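Local coordinates for protein hypothetical glycoside hydrolase (Parabacteroides distasonis, PDB 3TAW) that is of undemonstrated function but resembles glycoside hydrolases and related carbohydrate-active enzymes built on a five-bladed beta-propeller, at residues D120-M125 against T321-G326; T130-Y135 against V147-D152. All coordinates share one frame; numbering follows the deposited sequence.

Interaction 1 of 2, residues D120-M125 against T321-G326; sequences DPRIAM and TVFVEG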
ATOM      1  N   ASP A 120      -2.979  -6.410  -0.147  1.00 12.27           N
ATOM      2  CA  ASP A 120      -2.388  -5.097  -0.381  1.00 12.24           C
ATOM      3  C   ASP A 120      -2.917  -4.005   0.542  1.00 11.79           C
ATOM      4  O   ASP A 120      -3.501  -3.003   0.096  1.00 11.82           O
ATOM      5  CB  ASP A 120      -2.566  -4.719  -1.842  1.00 12.74           C
ATOM      6  CG  ASP A 120      -1.784  -5.627  -2.790  1.00 13.66           C
ATOM      7  OD1 ASP A 120      -1.073  -6.546  -2.317  1.00 13.02           O
ATOM      8  OD2 ASP A 120      -1.839  -5.357  -4.016  1.00 14.56           O
ATOM      9  N   PRO A 121      -2.702  -4.203   1.844  1.00 11.01           N
ATOM     10  CA  PRO A 121      -3.168  -3.266   2.879  1.00 11.05           C
ATOM     11  C   PRO A 121      -2.346  -1.968   2.916  1.00 10.71           C
ATOM     12  O   PRO A 121      -1.145  -1.974   2.628  1.00 10.79           O
ATOM     13  CB  PRO A 121      -2.921  -4.035   4.145  1.00 10.78           C
ATOM     14  CG  PRO A 121      -1.730  -4.885   3.853  1.00 11.03           C
ATOM     15  CD  PRO A 121      -1.935  -5.329   2.433  1.00 11.36           C
ATOM     16  N   ARG A 122      -3.009  -0.869   3.245  1.00 10.89           N
ATOM     17  CA  ARG A 122      -2.352   0.327   3.758  1.00 10.97           C
ATOM     18  C   ARG A 122      -3.075   0.724   5.022  1.00 10.87           C
ATOM     19  O   ARG A 122      -4.314   0.640   5.104  1.00 10.35           O
ATOM     20  CB  ARG A 122      -2.420   1.529   2.792  1.00 11.46           C
ATOM     21  CG  ARG A 122      -1.448   1.513   1.655  1.00 12.24           C
ATOM     22  CD  ARG A 122      -1.982   0.741   0.511  1.00 12.87           C
ATOM     23  NE  ARG A 122      -1.192   0.852  -0.730  1.00 12.83           N
ATOM     24  CZ  ARG A 122      -1.193  -0.088  -1.664  1.00 13.11           C
ATOM     25  NH1 ARG A 122      -1.935  -1.163  -1.507  1.00 13.48           N
ATOM     26  NH2 ARG A 122      -0.449   0.030  -2.754  1.00 12.92           N
ATOM     27  N   ILE A 123      -2.307   1.195   5.994  1.00 10.72           N
ATOM     28  CA  ILE A 123      -2.844   1.625   7.278  1.00 11.20           C
ATOM     29  C   ILE A 123      -2.425   3.047   7.577  1.00 10.89           C
ATOM     30  O   ILE A 123      -1.269   3.405   7.383  1.00 10.64           O
ATOM     31  CB  ILE A 123      -2.363   0.734   8.428  1.00 11.89           C
ATOM     32  CG1 ILE A 123      -2.864  -0.701   8.208  1.00 12.52           C
ATOM     33  CG2 ILE A 123      -2.827   1.284   9.808  1.00 12.51           C
ATOM     34  CD1 ILE A 123      -2.221  -1.715   9.123  1.00 13.99           C
ATOM     35  N   ALA A 124      -3.362   3.831   8.094  1.00 11.03           N
ATOM     36  CA  ALA A 124      -3.045   5.111   8.725  1.00 11.70           C
ATOM     37  C   ALA A 124      -3.934   5.262   9.956  1.00 12.36           C
ATOM     38  O   ALA A 124      -4.938   4.551  10.107  1.00 12.68           O
ATOM     39  CB  ALA A 124      -3.245   6.310   7.773  1.00 11.55           C
HETATM   40  N   MSE A 125      -3.556   6.177  10.828  1.00 12.44           N
HETATM   41  CA  MSE A 125      -4.247   6.326  12.119  1.00 13.22           C
HETATM   42  C   MSE A 125      -4.808   7.727  12.306  1.00 13.66           C
HETATM   43  O   MSE A 125      -4.127   8.701  12.009  1.00 12.94           O
HETATM   44  CB  MSE A 125      -3.283   6.038  13.269  1.00 14.14           C
HETATM   45  CG  MSE A 125      -3.971   5.883  14.586  1.00 14.97           C
HETATM   46 SE   MSE A 125      -2.675   5.892  16.068  0.75 16.77          SE
HETATM   47  CE  MSE A 125      -2.192   7.807  16.013  1.00 17.47           C
ATOM     48  N   THR A 321      10.000  -6.489  -8.256  1.00 15.67           N
ATOM     49  CA  THR A 321       9.389  -5.293  -7.684  1.00 14.89           C
ATOM     50  C   THR A 321      10.145  -4.851  -6.430  1.00 14.55           C
ATOM     51  O   THR A 321      10.797  -5.651  -5.746  1.00 14.59           O
ATOM     52  CB  THR A 321       7.891  -5.488  -7.235  1.00 14.76           C
ATOM     53  OG1 THR A 321       7.852  -6.216  -6.007  1.00 14.41           O
ATOM     54  CG2 THR A 321       7.039  -6.204  -8.271  1.00 14.41           C
ATOM     55  N   VAL A 322      10.048  -3.563  -6.163  1.00 13.51           N
ATOM     56  CA  VAL A 322      10.260  -3.023  -4.826  1.00 13.23           C
ATOM     57  C   VAL A 322       9.007  -2.202  -4.574  1.00 12.94           C
ATOM     58  O   VAL A 322       8.952  -0.987  -4.847  1.00 13.28           O
ATOM     59  CB  VAL A 322      11.597  -2.236  -4.677  1.00 13.16           C
ATOM     60  CG1 VAL A 322      12.762  -3.197  -4.715  1.00 13.32           C
ATOM     61  CG2 VAL A 322      11.778  -1.121  -5.729  1.00 13.23           C
ATOM     62  N   PHE A 323       7.980  -2.892  -4.053  1.00 12.37           N
ATOM     63  CA  PHE A 323       6.620  -2.381  -4.041  1.00 12.05           C
ATOM     64  C   PHE A 323       6.351  -1.684  -2.708  1.00 11.70           C
ATOM     65  O   PHE A 323       6.068  -2.326  -1.687  1.00 11.84           O
ATOM     66  CB  PHE A 323       5.618  -3.517  -4.293  1.00 12.07           C
ATOM     67  CG  PHE A 323       4.251  -3.030  -4.679  1.00 12.24           C
ATOM     68  CD1 PHE A 323       3.968  -2.653  -5.991  1.00 12.70           C
ATOM     69  CD2 PHE A 323       3.266  -2.892  -3.710  1.00 12.04           C
ATOM     70  CE1 PHE A 323       2.704  -2.188  -6.334  1.00 12.50           C
ATOM     71  CE2 PHE A 323       1.999  -2.426  -4.043  1.00 12.19           C
ATOM     72  CZ  PHE A 323       1.717  -2.078  -5.339  1.00 12.33           C
ATOM     73  N   VAL A 324       6.498  -0.364  -2.721  1.00 11.24           N
ATOM     74  CA  VAL A 324       6.455   0.430  -1.505  1.00 10.57           C
ATOM     75  C   VAL A 324       5.041   0.553  -1.004  1.00 10.57           C
ATOM     76  O   VAL A 324       4.140   0.846  -1.763  1.00 10.23           O
ATOM     77  CB  VAL A 324       7.151   1.800  -1.678  1.00 10.46           C
ATOM     78  CG1 VAL A 324       8.658   1.573  -1.940  1.00 10.59           C
ATOM     79  CG2 VAL A 324       6.480   2.629  -2.770  1.00 10.59           C
ATOM     80  N   GLU A 325       4.840   0.308   0.295  1.00 10.48           N
ATOM     81  CA  GLU A 325       3.462   0.206   0.801  1.00 10.49           C
ATOM     82  C   GLU A 325       3.245   0.525   2.273  1.00 10.30           C
ATOM     83  O   GLU A 325       2.110   0.808   2.673  1.00 10.70           O
ATOM     84  CB  GLU A 325       2.941  -1.205   0.474  1.00 10.88           C
ATOM     85  CG  GLU A 325       1.447  -1.429   0.739  1.00 11.26           C
ATOM     86  CD  GLU A 325       0.916  -2.725   0.104  1.00 12.37           C
ATOM     87  OE1 GLU A 325       1.529  -3.217  -0.863  1.00 13.51           O
ATOM     88  OE2 GLU A 325      -0.120  -3.275   0.587  1.00 12.72           O
ATOM     89  N   GLY A 326       4.305   0.428   3.088  1.00 10.07           N
ATOM     90  CA  GLY A 326       4.271   0.762   4.513  1.00 10.06           C
ATOM     91  C   GLY A 326       5.369   1.780   4.830  1.00 10.13           C
ATOM     92  O   GLY A 326       6.480   1.680   4.331  1.00 10.12           O
TER
HETATM   93  O   HOH W   1       0.616   1.128   5.091  1.00 10.09           O
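Glu325 sends CG opposite its own backbone N (chi1 -171°) and runs out straight, while Arg122 bends about its CB–CG bond (chi2 86°); between them the two torsions lay carboxylate and guanidinium face against face. The planes are 15° from parallel, and Glu325 CD sits over one face of the guanidinium, displaced toward its rim. Arg122 NH1 lies 3.5 Å from Glu325 OE2, a salt bridge of charges alone because that oxygen stands well out of the guanidinium plane; the position of OE2 is itself somewhat uncertain. Arginine suits this place because its N-H groups serve main-chain carbonyls: NE Gly248 O, NH2 Cys247 O, and NH1, in a weak 2.9 Å hydrogen bond, Asp120 O at the guanidinium edge. Phe323 supplies a flat, apolar neighbour, its CE2 3.7 Å from Arg122 NH2, with the ring nearly perpendicular to the guanidinium. A water joins the backbones, accepting from Ile123 N at 3.1 Å and donating to Glu325 O at 2.9 Å. The contact joins the first strands of two sheets, 117-125 and 322-330, near the chain's centre. Asp120, bound to Arg67 and Asn52, adds a second buried acid, and Arg122 probably offsets part of the acidic character gathered here.

Interaction 2 of 2, residues T130-Y135 against V147-D152; sequences TYVLLY and VATSKD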
ATOM      1  N   THR A 130      -7.846   5.734  15.928  1.00 17.20           N
ATOM      2  CA  THR A 130      -8.484   4.734  15.084  1.00 16.23           C
ATOM      3  C   THR A 130      -7.616   4.389  13.864  1.00 15.08           C
ATOM      4  O   THR A 130      -7.206   5.284  13.118  1.00 13.95           O
ATOM      5  CB  THR A 130      -9.861   5.184  14.602  1.00 17.64           C
ATOM      6  OG1 THR A 130     -10.682   5.493  15.738  1.00 18.63           O
ATOM      7  CG2 THR A 130     -10.511   4.078  13.741  1.00 17.14           C
ATOM      8  N   TYR A 131      -7.287   3.104  13.731  1.00 13.64           N
ATOM      9  CA  TYR A 131      -6.538   2.611  12.587  1.00 12.97           C
ATOM     10  C   TYR A 131      -7.505   2.359  11.445  1.00 12.74           C
ATOM     11  O   TYR A 131      -8.530   1.656  11.603  1.00 12.82           O
ATOM     12  CB  TYR A 131      -5.715   1.367  12.929  1.00 12.90           C
ATOM     13  CG  TYR A 131      -4.663   1.658  13.965  1.00 12.76           C
ATOM     14  CD1 TYR A 131      -3.435   2.182  13.587  1.00 12.65           C
ATOM     15  CD2 TYR A 131      -4.909   1.481  15.334  1.00 13.19           C
ATOM     16  CE1 TYR A 131      -2.462   2.493  14.509  1.00 12.80           C
ATOM     17  CE2 TYR A 131      -3.927   1.781  16.279  1.00 13.77           C
ATOM     18  CZ  TYR A 131      -2.698   2.279  15.866  1.00 12.99           C
ATOM     19  OH  TYR A 131      -1.720   2.610  16.803  1.00 13.52           O
ATOM     20  N   VAL A 132      -7.163   2.915  10.283  1.00 11.90           N
ATOM     21  CA  VAL A 132      -7.998   2.830   9.099  1.00 11.78           C
ATOM     22  C   VAL A 132      -7.219   2.018   8.049  1.00 11.54           C
ATOM     23  O   VAL A 132      -6.161   2.435   7.603  1.00 11.65           O
ATOM     24  CB  VAL A 132      -8.358   4.215   8.520  1.00 11.91           C
ATOM     25  CG1 VAL A 132      -9.253   4.061   7.265  1.00 11.79           C
ATOM     26  CG2 VAL A 132      -9.050   5.082   9.617  1.00 12.01           C
ATOM     27  N   LEU A 133      -7.768   0.854   7.714  1.00 11.84           N
ATOM     28  CA  LEU A 133      -7.174  -0.110   6.813  1.00 11.68           C
ATOM     29  C   LEU A 133      -7.900  -0.056   5.486  1.00 11.96           C
ATOM     30  O   LEU A 133      -9.127  -0.228   5.432  1.00 12.16           O
ATOM     31  CB  LEU A 133      -7.305  -1.509   7.438  1.00 12.29           C
ATOM     32  CG  LEU A 133      -6.902  -2.721   6.610  1.00 12.85           C
ATOM     33  CD1 LEU A 133      -5.423  -2.671   6.196  1.00 13.10           C
ATOM     34  CD2 LEU A 133      -7.221  -4.025   7.402  1.00 13.27           C
ATOM     35  N   LEU A 134      -7.130   0.236   4.425  1.00 11.52           N
ATOM     36  CA  LEU A 134      -7.604   0.236   3.052  1.00 11.97           C
ATOM     37  C   LEU A 134      -6.933  -0.930   2.379  1.00 11.47           C
ATOM     38  O   LEU A 134      -5.705  -1.051   2.425  1.00 10.74           O
ATOM     39  CB  LEU A 134      -7.217   1.527   2.332  1.00 12.57           C
ATOM     40  CG  LEU A 134      -8.186   2.716   2.466  1.00 13.52           C
ATOM     41  CD1 LEU A 134      -9.448   2.532   1.577  1.00 14.05           C
ATOM     42  CD2 LEU A 134      -8.549   3.009   3.901  1.00 14.43           C
ATOM     43  N   TYR A 135      -7.739  -1.809   1.769  1.00 11.71           N
ATOM     44  CA  TYR A 135      -7.242  -3.070   1.223  1.00 11.91           C
ATOM     45  C   TYR A 135      -8.099  -3.511   0.050  1.00 12.36           C
ATOM     46  O   TYR A 135      -9.148  -2.921  -0.217  1.00 12.27           O
ATOM     47  CB  TYR A 135      -7.245  -4.165   2.311  1.00 12.12           C
ATOM     48  CG  TYR A 135      -8.633  -4.577   2.775  1.00 12.75           C
ATOM     49  CD1 TYR A 135      -9.336  -3.824   3.702  1.00 13.15           C
ATOM     50  CD2 TYR A 135      -9.227  -5.750   2.304  1.00 13.30           C
ATOM     51  CE1 TYR A 135     -10.618  -4.195   4.124  1.00 13.51           C
ATOM     52  CE2 TYR A 135     -10.490  -6.146   2.735  1.00 13.73           C
ATOM     53  CZ  TYR A 135     -11.176  -5.369   3.640  1.00 13.79           C
ATOM     54  OH  TYR A 135     -12.397  -5.779   4.078  1.00 14.11           O
ATOM     55  N   VAL A 147     -12.680  -0.819   3.198  1.00 13.70           N
ATOM     56  CA  VAL A 147     -12.252  -0.150   4.416  1.00 13.68           C
ATOM     57  C   VAL A 147     -12.583  -0.964   5.662  1.00 13.91           C
ATOM     58  O   VAL A 147     -13.679  -1.526   5.780  1.00 14.25           O
ATOM     59  CB  VAL A 147     -12.948   1.224   4.557  1.00 14.13           C
ATOM     60  CG1 VAL A 147     -12.404   1.994   5.778  1.00 14.69           C
ATOM     61  CG2 VAL A 147     -12.774   2.074   3.259  1.00 14.23           C
ATOM     62  N   ALA A 148     -11.644  -1.016   6.600  1.00 13.39           N
ATOM     63  CA  ALA A 148     -11.915  -1.568   7.912  1.00 13.24           C
ATOM     64  C   ALA A 148     -11.251  -0.690   8.950  1.00 13.50           C
ATOM     65  O   ALA A 148     -10.254   0.003   8.652  1.00 13.16           O
ATOM     66  CB  ALA A 148     -11.438  -3.069   7.996  1.00 13.24           C
ATOM     67  N   THR A 149     -11.827  -0.655  10.152  1.00 13.89           N
ATOM     68  CA  THR A 149     -11.251   0.110  11.244  1.00 13.79           C
ATOM     69  C   THR A 149     -11.091  -0.707  12.539  1.00 14.41           C
ATOM     70  O   THR A 149     -11.794  -1.706  12.757  1.00 14.60           O
ATOM     71  CB  THR A 149     -12.029   1.414  11.550  1.00 14.60           C
ATOM     72  OG1 THR A 149     -13.277   1.106  12.186  1.00 15.47           O
ATOM     73  CG2 THR A 149     -12.296   2.231  10.258  1.00 14.64           C
ATOM     74  N   SER A 150     -10.156  -0.270  13.376  1.00 14.23           N
ATOM     75  CA  SER A 150      -9.909  -0.898  14.679  1.00 15.00           C
ATOM     76  C   SER A 150      -9.165   0.072  15.577  1.00 15.43           C
ATOM     77  O   SER A 150      -8.583   1.043  15.100  1.00 15.31           O
ATOM     78  CB  SER A 150      -9.074  -2.179  14.549  1.00 14.86           C
ATOM     79  OG  SER A 150      -7.747  -1.886  14.155  1.00 15.51           O
ATOM     80  N   LYS A 151      -9.184  -0.205  16.874  1.00 15.81           N
ATOM     81  CA  LYS A 151      -8.384   0.553  17.837  1.00 16.89           C
ATOM     82  C   LYS A 151      -7.091  -0.182  18.197  1.00 16.07           C
ATOM     83  O   LYS A 151      -6.171   0.426  18.744  1.00 15.75           O
ATOM     84  CB  LYS A 151      -9.191   0.804  19.102  1.00 18.93           C
ATOM     85  CG  LYS A 151     -10.410   1.635  18.882  1.00 21.17           C
ATOM     86  CD  LYS A 151     -10.007   3.044  18.514  1.00 22.73           C
ATOM     87  CE  LYS A 151     -11.122   4.041  18.697  1.00 25.25           C
ATOM     88  NZ  LYS A 151     -10.538   5.419  18.716  1.00 25.53           N
ATOM     89  N   ASP A 152      -7.046  -1.490  17.907  1.00 15.24           N
ATOM     90  CA  ASP A 152      -5.963  -2.351  18.374  1.00 15.94           C
ATOM     91  C   ASP A 152      -5.364  -3.249  17.295  1.00 15.14           C
ATOM     92  O   ASP A 152      -4.594  -4.156  17.620  1.00 15.38           O
ATOM     93  CB  ASP A 152      -6.454  -3.223  19.523  1.00 16.79           C
ATOM     94  CG  ASP A 152      -7.470  -4.270  19.084  1.00 17.24           C
ATOM     95  OD1 ASP A 152      -7.929  -4.277  17.927  1.00 16.72           O
ATOM     96  OD2 ASP A 152      -7.828  -5.093  19.946  1.00 20.29           O
TER
HETATM   97  O   HOH W   2     -14.396  -3.879   4.489  1.00 14.44           O
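Tyr131 and Leu133 form hydrogen-bonded pairs with Ser150 and Ala148, each closed by two main-chain bonds. Leu133 N to Ala148 O (2.8 Å) is nearly straight at 171°, and Ala148 N to Leu133 O measures 2.9 Å; at the other pair Ser150 N reaches Tyr131 O at 3.1 Å. Weaker CA-H...O contacts from Val147 and Thr149 reach the same Leu133 and Tyr131 oxygens, respectively.

Apolar contacts form on both faces. On the face of Val132, Leu134, Val147 and Thr149, the branched valine touches with both methyls: Val147 CG2 lies alongside Leu134 CD1 at 3.8 Å, while CG1 meets Val132 CG1. On the other, small Ala148 leaves room for Tyr135, whose CE1 comes within 4.1 Å of Ala148 CB.

Polar groups work at the ends. Lys151 folds back through chi2 (-68°), so that NZ gives a 3.0 Å hydrogen bond to Thr130 OG1, and Tyr131 brings its ring edge to Lys151 O. Tyr135 OH, also bonded to Glu113, accepts from a water that donates to Val147 O as well. Such a regular antiparallel beta hairpin, in the middle of a four-stranded antiparallel sheet, is consistent with one blade of a beta-propeller.

In the fold
Interaction 1 lies near the centre of the chain, whereas interaction 2, about 14 Å away between centres, is mostly buried but reaches solvent at Lys151. They share a sheet: strand 117-125 is its outermost strand on one side and pairs with strand 131-138, through Arg122 N to Leu134 O and Ala124 O to Val132 N, both 2.8 Å. Pro121 packs on Leu133 as well. Chemistry follows place. Within the sheet, 130-135 and 147-152 are zipped by regular backbone bonds and aliphatic contacts; between different sheets, 120-125 meets 321-326 through charged side chains and a water, as fits inner strands of two non-adjacent blades meeting near the propeller axis.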